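Local coordinates for protein myosin-2 (Saccharomyces cerevisiae, PDB 6IXO) that carries organelles and other cargo along actin cables as a class V myosin, gripping cargo receptors through the globular tail domain described here, at residues E11-L16 against V409-Q414; E21-E26 against P403-I408. One frame throughout, in Å; residues are numbered along the deposited sequence.

Contact 1: E11-L16 against V409-Q414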
ATOM      1  N   GLU A  11     -24.050 -15.655 -32.954  1.00 55.26           N
ATOM      2  CA  GLU A  11     -24.611 -14.423 -33.485  1.00 59.59           C
ATOM      3  C   GLU A  11     -24.996 -13.467 -32.357  1.00 54.46           C
ATOM      4  O   GLU A  11     -24.672 -12.293 -32.413  1.00 64.10           O
ATOM      5  CB  GLU A  11     -25.834 -14.677 -34.341  1.00 70.33           C
ATOM      6  CG  GLU A  11     -26.426 -13.396 -34.912  1.00 87.97           C
ATOM      7  CD  GLU A  11     -27.417 -13.668 -36.030  1.00105.27           C
ATOM      8  OE1 GLU A  11     -27.811 -14.845 -36.202  1.00109.64           O
ATOM      9  OE2 GLU A  11     -27.795 -12.709 -36.740  1.00113.27           O
ATOM     10  N   GLU A  12     -25.718 -13.974 -31.365  1.00 59.47           N
ATOM     11  CA  GLU A  12     -26.163 -13.121 -30.257  1.00 55.99           C
ATOM     12  C   GLU A  12     -24.958 -12.548 -29.527  1.00 53.76           C
ATOM     13  O   GLU A  12     -24.959 -11.365 -29.170  1.00 52.59           O
ATOM     14  CB  GLU A  12     -27.075 -13.876 -29.280  1.00 58.20           C
ATOM     15  CG  GLU A  12     -27.581 -12.976 -28.128  1.00 54.56           C
ATOM     16  CD  GLU A  12     -28.650 -13.595 -27.228  1.00 58.57           C
ATOM     17  OE1 GLU A  12     -28.919 -14.823 -27.283  1.00 55.56           O
ATOM     18  OE2 GLU A  12     -29.234 -12.816 -26.450  1.00 54.40           O
ATOM     19  N   LEU A  13     -23.921 -13.361 -29.310  1.00 52.21           N
ATOM     20  CA  LEU A  13     -22.720 -12.873 -28.622  1.00 53.17           C
ATOM     21  C   LEU A  13     -22.118 -11.722 -29.397  1.00 52.62           C
ATOM     22  O   LEU A  13     -21.749 -10.690 -28.840  1.00 50.59           O
ATOM     23  CB  LEU A  13     -21.668 -13.965 -28.467  1.00 54.68           C
ATOM     24  CG  LEU A  13     -21.614 -14.709 -27.151  1.00 55.98           C
ATOM     25  CD1 LEU A  13     -20.670 -15.890 -27.305  1.00 55.04           C
ATOM     26  CD2 LEU A  13     -21.169 -13.747 -25.991  1.00 44.23           C
ATOM     27  N   TYR A  14     -22.044 -11.920 -30.712  1.00 53.20           N
ATOM     28  CA  TYR A  14     -21.417 -10.959 -31.590  1.00 54.95           C
ATOM     29  C   TYR A  14     -22.108  -9.609 -31.542  1.00 54.74           C
ATOM     30  O   TYR A  14     -21.452  -8.575 -31.449  1.00 52.05           O
ATOM     31  CB  TYR A  14     -21.418 -11.477 -33.039  1.00 62.94           C
ATOM     32  CG  TYR A  14     -20.611 -10.597 -33.949  1.00 68.78           C
ATOM     33  CD1 TYR A  14     -21.200  -9.526 -34.617  1.00 74.00           C
ATOM     34  CD2 TYR A  14     -19.244 -10.815 -34.121  1.00 68.15           C
ATOM     35  CE1 TYR A  14     -20.457  -8.704 -35.441  1.00 74.65           C
ATOM     36  CE2 TYR A  14     -18.492 -10.004 -34.956  1.00 68.29           C
ATOM     37  CZ  TYR A  14     -19.102  -8.946 -35.603  1.00 72.28           C
ATOM     38  OH  TYR A  14     -18.363  -8.131 -36.426  1.00 74.59           O
ATOM     39  N   ARG A  15     -23.430  -9.613 -31.631  1.00 51.11           N
ATOM     40  CA  ARG A  15     -24.180  -8.367 -31.528  1.00 53.42           C
ATOM     41  C   ARG A  15     -24.027  -7.726 -30.157  1.00 53.37           C
ATOM     42  O   ARG A  15     -24.032  -6.496 -30.042  1.00 58.51           O
ATOM     43  CB  ARG A  15     -25.658  -8.601 -31.808  1.00 56.50           C
ATOM     44  CG  ARG A  15     -25.944  -9.202 -33.172  1.00 75.16           C
ATOM     45  CD  ARG A  15     -25.250  -8.413 -34.284  1.00 91.68           C
ATOM     46  NE  ARG A  15     -25.728  -8.789 -35.622  1.00105.98           N
ATOM     47  CZ  ARG A  15     -25.381  -8.168 -36.750  1.00105.60           C
ATOM     48  NH1 ARG A  15     -24.545  -7.133 -36.712  1.00105.75           N
ATOM     49  NH2 ARG A  15     -25.872  -8.580 -37.914  1.00104.57           N
ATOM     50  N   LEU A  16     -23.916  -8.530 -29.107  1.00 49.60           N
ATOM     51  CA  LEU A  16     -23.711  -7.907 -27.765  1.00 51.32           C
ATOM     52  C   LEU A  16     -22.356  -7.225 -27.703  1.00 50.87           C
ATOM     53  O   LEU A  16     -22.205  -6.150 -27.128  1.00 50.90           O
ATOM     54  CB  LEU A  16     -23.841  -8.939 -26.646  1.00 44.78           C
ATOM     55  CG  LEU A  16     -25.288  -9.409 -26.433  1.00 54.09           C
ATOM     56  CD1 LEU A  16     -25.357 -10.739 -25.700  1.00 50.66           C
ATOM     57  CD2 LEU A  16     -26.119  -8.338 -25.692  1.00 53.75           C
ATOM     58  N   VAL A 409     -21.919 -13.212 -20.366  1.00 36.62           N
ATOM     59  CA  VAL A 409     -21.394 -14.233 -19.488  1.00 37.88           C
ATOM     60  C   VAL A 409     -22.242 -15.493 -19.512  1.00 43.44           C
ATOM     61  O   VAL A 409     -21.695 -16.596 -19.558  1.00 45.98           O
ATOM     62  CB  VAL A 409     -21.249 -13.688 -18.038  1.00 43.61           C
ATOM     63  CG1 VAL A 409     -20.884 -14.796 -17.107  1.00 44.37           C
ATOM     64  CG2 VAL A 409     -20.184 -12.621 -18.020  1.00 41.16           C
ATOM     65  N   ASP A 410     -23.567 -15.351 -19.540  1.00 44.20           N
ATOM     66  CA  ASP A 410     -24.431 -16.530 -19.620  1.00 47.70           C
ATOM     67  C   ASP A 410     -24.245 -17.294 -20.931  1.00 50.83           C
ATOM     68  O   ASP A 410     -24.322 -18.532 -20.962  1.00 50.60           O
ATOM     69  CB  ASP A 410     -25.915 -16.153 -19.466  1.00 51.37           C
ATOM     70  CG  ASP A 410     -26.245 -15.567 -18.082  1.00 60.02           C
ATOM     71  OD1 ASP A 410     -25.398 -15.636 -17.159  1.00 65.34           O
ATOM     72  OD2 ASP A 410     -27.368 -15.038 -17.918  1.00 59.57           O
ATOM     73  N   LEU A 411     -24.039 -16.564 -22.023  1.00 45.62           N
ATOM     74  CA  LEU A 411     -23.923 -17.215 -23.329  1.00 47.13           C
ATOM     75  C   LEU A 411     -22.575 -17.919 -23.408  1.00 50.75           C
ATOM     76  O   LEU A 411     -22.490 -19.045 -23.857  1.00 52.22           O
ATOM     77  CB  LEU A 411     -24.078 -16.207 -24.466  1.00 42.13           C
ATOM     78  CG  LEU A 411     -25.492 -15.707 -24.737  1.00 41.44           C
ATOM     79  CD1 LEU A 411     -25.423 -14.496 -25.631  1.00 40.11           C
ATOM     80  CD2 LEU A 411     -26.359 -16.809 -25.343  1.00 43.75           C
ATOM     81  N   VAL A 412     -21.519 -17.256 -22.948  1.00 46.47           N
ATOM     82  CA  VAL A 412     -20.217 -17.898 -22.877  1.00 52.66           C
ATOM     83  C   VAL A 412     -20.312 -19.180 -22.061  1.00 58.29           C
ATOM     84  O   VAL A 412     -19.856 -20.248 -22.488  1.00 58.45           O
ATOM     85  CB  VAL A 412     -19.161 -16.987 -22.253  1.00 51.17           C
ATOM     86  CG1 VAL A 412     -17.941 -17.798 -21.884  1.00 53.46           C
ATOM     87  CG2 VAL A 412     -18.812 -15.862 -23.213  1.00 45.97           C
ATOM     88  N   ALA A 413     -20.941 -19.067 -20.895  1.00 57.08           N
ATOM     89  CA  ALA A 413     -21.126 -20.214 -20.017  1.00 58.12           C
ATOM     90  C   ALA A 413     -21.869 -21.369 -20.703  1.00 67.50           C
ATOM     91  O   ALA A 413     -21.581 -22.529 -20.433  1.00 73.66           O
ATOM     92  CB  ALA A 413     -21.853 -19.781 -18.751  1.00 53.84           C
ATOM     93  N   GLN A 414     -22.813 -21.063 -21.591  1.00 69.68           N
ATOM     94  CA  GLN A 414     -23.556 -22.114 -22.300  1.00 74.32           C
ATOM     95  C   GLN A 414     -22.683 -22.874 -23.289  1.00 78.73           C
ATOM     96  O   GLN A 414     -22.905 -24.059 -23.533  1.00 85.98           O
ATOM     97  CB  GLN A 414     -24.763 -21.541 -23.048  1.00 73.97           C
ATOM     98  CG  GLN A 414     -25.869 -21.036 -22.151  1.00 74.54           C
ATOM     99  CD  GLN A 414     -27.046 -20.483 -22.928  1.00 74.94           C
ATOM    100  OE1 GLN A 414     -27.314 -20.904 -24.057  1.00 74.80           O
ATOM    101  NE2 GLN A 414     -27.762 -19.537 -22.324  1.00 72.39           N
TER

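Contact 2: E21-E26 against P403-I408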
ATOM      1  N   GLU A  21     -21.273   0.954 -27.245  1.00 56.97           N
ATOM      2  CA  GLU A  21     -21.947   2.072 -26.562  1.00 65.81           C
ATOM      3  C   GLU A  21     -22.647   1.609 -25.294  1.00 58.71           C
ATOM      4  O   GLU A  21     -22.431   2.152 -24.216  1.00 56.30           O
ATOM      5  CB  GLU A  21     -22.988   2.737 -27.449  1.00 76.12           C
ATOM      6  CG  GLU A  21     -22.487   3.765 -28.427  1.00 85.92           C
ATOM      7  CD  GLU A  21     -23.646   4.430 -29.162  1.00 94.70           C
ATOM      8  OE1 GLU A  21     -24.378   5.209 -28.504  1.00 95.90           O
ATOM      9  OE2 GLU A  21     -23.844   4.155 -30.374  1.00 99.25           O
ATOM     10  N   ILE A  22     -23.513   0.615 -25.438  1.00 52.98           N
ATOM     11  CA  ILE A  22     -24.224   0.067 -24.293  1.00 50.98           C
ATOM     12  C   ILE A  22     -23.252  -0.674 -23.387  1.00 47.69           C
ATOM     13  O   ILE A  22     -23.248  -0.471 -22.176  1.00 43.68           O
ATOM     14  CB  ILE A  22     -25.357  -0.875 -24.733  1.00 57.18           C
ATOM     15  CG1 ILE A  22     -26.523  -0.054 -25.281  1.00 59.77           C
ATOM     16  CG2 ILE A  22     -25.797  -1.757 -23.575  1.00 53.95           C
ATOM     17  CD1 ILE A  22     -27.731  -0.886 -25.642  1.00 63.85           C
ATOM     18  N   LEU A  23     -22.406  -1.518 -23.966  1.00 44.13           N
ATOM     19  CA  LEU A  23     -21.502  -2.291 -23.121  1.00 39.94           C
ATOM     20  C   LEU A  23     -20.486  -1.447 -22.325  1.00 42.87           C
ATOM     21  O   LEU A  23     -20.231  -1.748 -21.157  1.00 41.15           O
ATOM     22  CB  LEU A  23     -20.751  -3.307 -23.964  1.00 48.43           C
ATOM     23  CG  LEU A  23     -19.901  -4.339 -23.227  1.00 47.12           C
ATOM     24  CD1 LEU A  23     -20.693  -5.006 -22.126  1.00 48.21           C
ATOM     25  CD2 LEU A  23     -19.409  -5.416 -24.244  1.00 47.13           C
ATOM     26  N   ASN A  24     -19.870  -0.442 -22.938  1.00 42.23           N
ATOM     27  CA  ASN A  24     -18.854   0.325 -22.193  1.00 43.00           C
ATOM     28  C   ASN A  24     -19.508   1.044 -21.013  1.00 42.76           C
ATOM     29  O   ASN A  24     -18.925   1.163 -19.967  1.00 43.49           O
ATOM     30  CB  ASN A  24     -18.127   1.333 -23.092  1.00 52.82           C
ATOM     31  CG  ASN A  24     -17.206   0.665 -24.112  1.00 57.35           C
ATOM     32  OD1 ASN A  24     -16.814  -0.489 -23.952  1.00 59.67           O
ATOM     33  ND2 ASN A  24     -16.850   1.399 -25.156  1.00 57.56           N
ATOM     34  N   GLN A  25     -20.741   1.502 -21.199  1.00 47.59           N
ATOM     35  CA  GLN A  25     -21.443   2.253 -20.153  1.00 46.55           C
ATOM     36  C   GLN A  25     -21.767   1.362 -18.937  1.00 39.73           C
ATOM     37  O   GLN A  25     -21.570   1.749 -17.762  1.00 36.74           O
ATOM     38  CB  GLN A  25     -22.711   2.873 -20.754  1.00 52.86           C
ATOM     39  CG  GLN A  25     -23.309   3.996 -19.925  1.00 64.74           C
ATOM     40  CD  GLN A  25     -24.255   3.498 -18.846  1.00 71.63           C
ATOM     41  OE1 GLN A  25     -24.793   2.382 -18.927  1.00 68.39           O
ATOM     42  NE2 GLN A  25     -24.463   4.323 -17.821  1.00 77.56           N
ATOM     43  N   GLU A  26     -22.251   0.160 -19.224  1.00 44.92           N
ATOM     44  CA  GLU A  26     -22.458  -0.877 -18.214  1.00 38.52           C
ATOM     45  C   GLU A  26     -21.230  -1.194 -17.451  1.00 38.99           C
ATOM     46  O   GLU A  26     -21.260  -1.283 -16.224  1.00 38.66           O
ATOM     47  CB  GLU A  26     -22.958  -2.189 -18.873  1.00 38.48           C
ATOM     48  CG  GLU A  26     -24.418  -2.315 -18.915  1.00 41.27           C
ATOM     49  CD  GLU A  26     -24.897  -3.695 -19.458  1.00 45.07           C
ATOM     50  OE1 GLU A  26     -24.209  -4.729 -19.231  1.00 40.99           O
ATOM     51  OE2 GLU A  26     -25.962  -3.722 -20.096  1.00 46.68           O
ATOM     52  N   PRO A 403     -27.301  -5.840 -17.699  1.00 36.92           N
ATOM     53  CA  PRO A 403     -28.051  -6.715 -18.618  1.00 32.36           C
ATOM     54  C   PRO A 403     -27.203  -7.338 -19.734  1.00 38.99           C
ATOM     55  O   PRO A 403     -27.237  -8.561 -19.934  1.00 34.95           O
ATOM     56  CB  PRO A 403     -29.105  -5.781 -19.209  1.00 38.22           C
ATOM     57  CG  PRO A 403     -29.304  -4.693 -18.119  1.00 39.46           C
ATOM     58  CD  PRO A 403     -27.952  -4.534 -17.461  1.00 38.35           C
ATOM     59  N   SER A 404     -26.479  -6.508 -20.471  1.00 33.22           N
ATOM     60  CA  SER A 404     -25.709  -7.023 -21.604  1.00 33.52           C
ATOM     61  C   SER A 404     -24.548  -7.872 -21.121  1.00 36.87           C
ATOM     62  O   SER A 404     -24.245  -8.943 -21.649  1.00 36.83           O
ATOM     63  CB  SER A 404     -25.180  -5.868 -22.465  1.00 38.92           C
ATOM     64  OG  SER A 404     -26.226  -5.346 -23.256  1.00 39.70           O
ATOM     65  N   THR A 405     -23.895  -7.382 -20.080  1.00 33.87           N
ATOM     66  CA  THR A 405     -22.721  -8.054 -19.590  1.00 34.54           C
ATOM     67  C   THR A 405     -23.105  -9.420 -19.090  1.00 34.05           C
ATOM     68  O   THR A 405     -22.420 -10.400 -19.358  1.00 38.05           O
ATOM     69  CB  THR A 405     -22.044  -7.242 -18.441  1.00 36.49           C
ATOM     70  OG1 THR A 405     -21.666  -5.963 -18.939  1.00 41.05           O
ATOM     71  CG2 THR A 405     -20.829  -7.955 -17.982  1.00 39.11           C
ATOM     72  N   LYS A 406     -24.214  -9.478 -18.358  1.00 34.25           N
ATOM     73  CA  LYS A 406     -24.707 -10.743 -17.822  1.00 37.84           C
ATOM     74  C   LYS A 406     -25.128 -11.698 -18.956  1.00 39.67           C
ATOM     75  O   LYS A 406     -24.954 -12.928 -18.870  1.00 37.01           O
ATOM     76  CB  LYS A 406     -25.878 -10.491 -16.875  1.00 42.16           C
ATOM     77  CG  LYS A 406     -26.620 -11.744 -16.433  1.00 50.30           C
ATOM     78  CD  LYS A 406     -27.500 -11.449 -15.227  1.00 60.84           C
ATOM     79  CE  LYS A 406     -28.736 -12.338 -15.169  1.00 67.07           C
ATOM     80  NZ  LYS A 406     -28.421 -13.769 -15.441  1.00 71.35           N
ATOM     81  N   ARG A 407     -25.681 -11.146 -20.025  1.00 30.16           N
ATOM     82  CA  ARG A 407     -26.107 -12.070 -21.110  1.00 30.85           C
ATOM     83  C   ARG A 407     -24.867 -12.677 -21.772  1.00 36.39           C
ATOM     84  O   ARG A 407     -24.829 -13.872 -22.084  1.00 38.33           O
ATOM     85  CB  ARG A 407     -26.960 -11.341 -22.125  1.00 31.11           C
ATOM     86  CG  ARG A 407     -27.398 -12.255 -23.275  1.00 31.39           C
ATOM     87  CD  ARG A 407     -28.224 -13.438 -22.760  1.00 34.55           C
ATOM     88  NE  ARG A 407     -28.844 -14.191 -23.861  1.00 36.94           N
ATOM     89  CZ  ARG A 407     -29.356 -15.402 -23.714  1.00 37.97           C
ATOM     90  NH1 ARG A 407     -29.342 -15.982 -22.519  1.00 40.76           N
ATOM     91  NH2 ARG A 407     -29.897 -16.028 -24.750  1.00 42.05           N
ATOM     92  N   ILE A 408     -23.835 -11.848 -21.951  1.00 40.48           N
ATOM     93  CA  ILE A 408     -22.581 -12.334 -22.525  1.00 40.75           C
ATOM     94  C   ILE A 408     -22.023 -13.464 -21.662  1.00 41.22           C
ATOM     95  O   ILE A 408     -21.697 -14.552 -22.147  1.00 40.67           O
ATOM     96  CB  ILE A 408     -21.533 -11.207 -22.644  1.00 39.34           C
ATOM     97  CG1 ILE A 408     -21.937 -10.178 -23.712  1.00 39.85           C
ATOM     98  CG2 ILE A 408     -20.162 -11.773 -22.963  1.00 39.78           C
ATOM     99  CD1 ILE A 408     -21.101  -8.882 -23.674  1.00 41.35           C
TER

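Contact 1: E11-L16 against V409-Q414
Glu12 meets Leu411 with the hydrocarbon part of its side chain while its OE2 forms a salt bridge with NE of Arg407, one turn earlier on the helix of Leu411. Glu12 OE1 faces NH2 of the same guanidinium, so Arg407 meets both carboxylate oxygens; secondarily, Glu12 OE1 lies 3.8 Å from Leu411 CD2. CG of Glu12, anti to the backbone N (chi1 -178°), starts an extended chain at about a right angle to Leu411; Glu12 CG lies 3.6 Å from Leu411 CD1. Leu16 also comes crosswise to Leu411, CD1 to CD1 at 3.8 Å, and CD1 of Leu411 thus touches both Glu12 and Leu16. This is antiparallel packing of two helices from the two ends of the tail domain's sequence: the short segments run at 149° to each other, with axes 10.2 Å apart at closest approach. Leu13 and Leu411 face each other in the backbone register, and their side chains run antiparallel past one another, Leu13 CG 3.9 Å from Leu411 CB. CD2 of Leu13 extends the apolar patch to CG2 of Val412 at 4.2 Å. Helix 53-67 borders this patch, its Glu64 touching both Leu13 and Val412.

Contact 2: E21-E26 against P403-I408
A first torsion of -93° and an extended chain beyond CG carry the carboxylate of Glu26 to the first turn of helix 403-415, where Thr405 holds OG1 beside its own backbone N. Both donors of Thr405 converge on one oxygen: its N and OG1 each lie 2.8 Å from Glu26 OE1, N on the syn lone pair and OG1 on the anti side, 17° out of the carboxylate plane. The syn lone pair of Glu26 OE2 takes N of Ser404 at 2.9 Å. First-turn amides have no carbonyl one turn earlier within their helix, and this buried carboxylate from helix 20-32 accepts them instead; the helix dipole would be expected to favour its charge. An alanine in place of Glu26 would probably leave the amides of Ser404 and Thr405 without these acceptors and free the Thr405 hydroxyl to turn. The side chain of Leu23 lies across that of Thr405, Leu23 CD1 3.5 Å from Thr405 OG1, and Leu23 CD2 meets Ile408 CD1 tip to tip at 3.9 Å. The segment axes cross at 99°. Helix 53-67 lies alongside, with Val61 and Met65 against Leu23, while Leu13, Leu16 and Leu17 of helix 6-18 pack on Ile408.

Contacts 1 and 2 have centres about 11 Å apart and share helix 403-415, the last helix of the modelled chain: contact 2 uses its first turns, contact 1 its later ones. Their other halves, on the consecutive helices 6-18 and 20-32, come in the reverse order, so the 21-26/403-408 pair is enclosed in sequence by the 11-16/409-414 pair. The two also touch directly, Leu16 CD1 packing 3.5 Å from Arg407 CG, and have helix 53-67 as a common neighbour. With more than 370 residues between the paired segments, this arrangement brings the C-terminal end of the all-helical tail domain back onto its N-terminal helices.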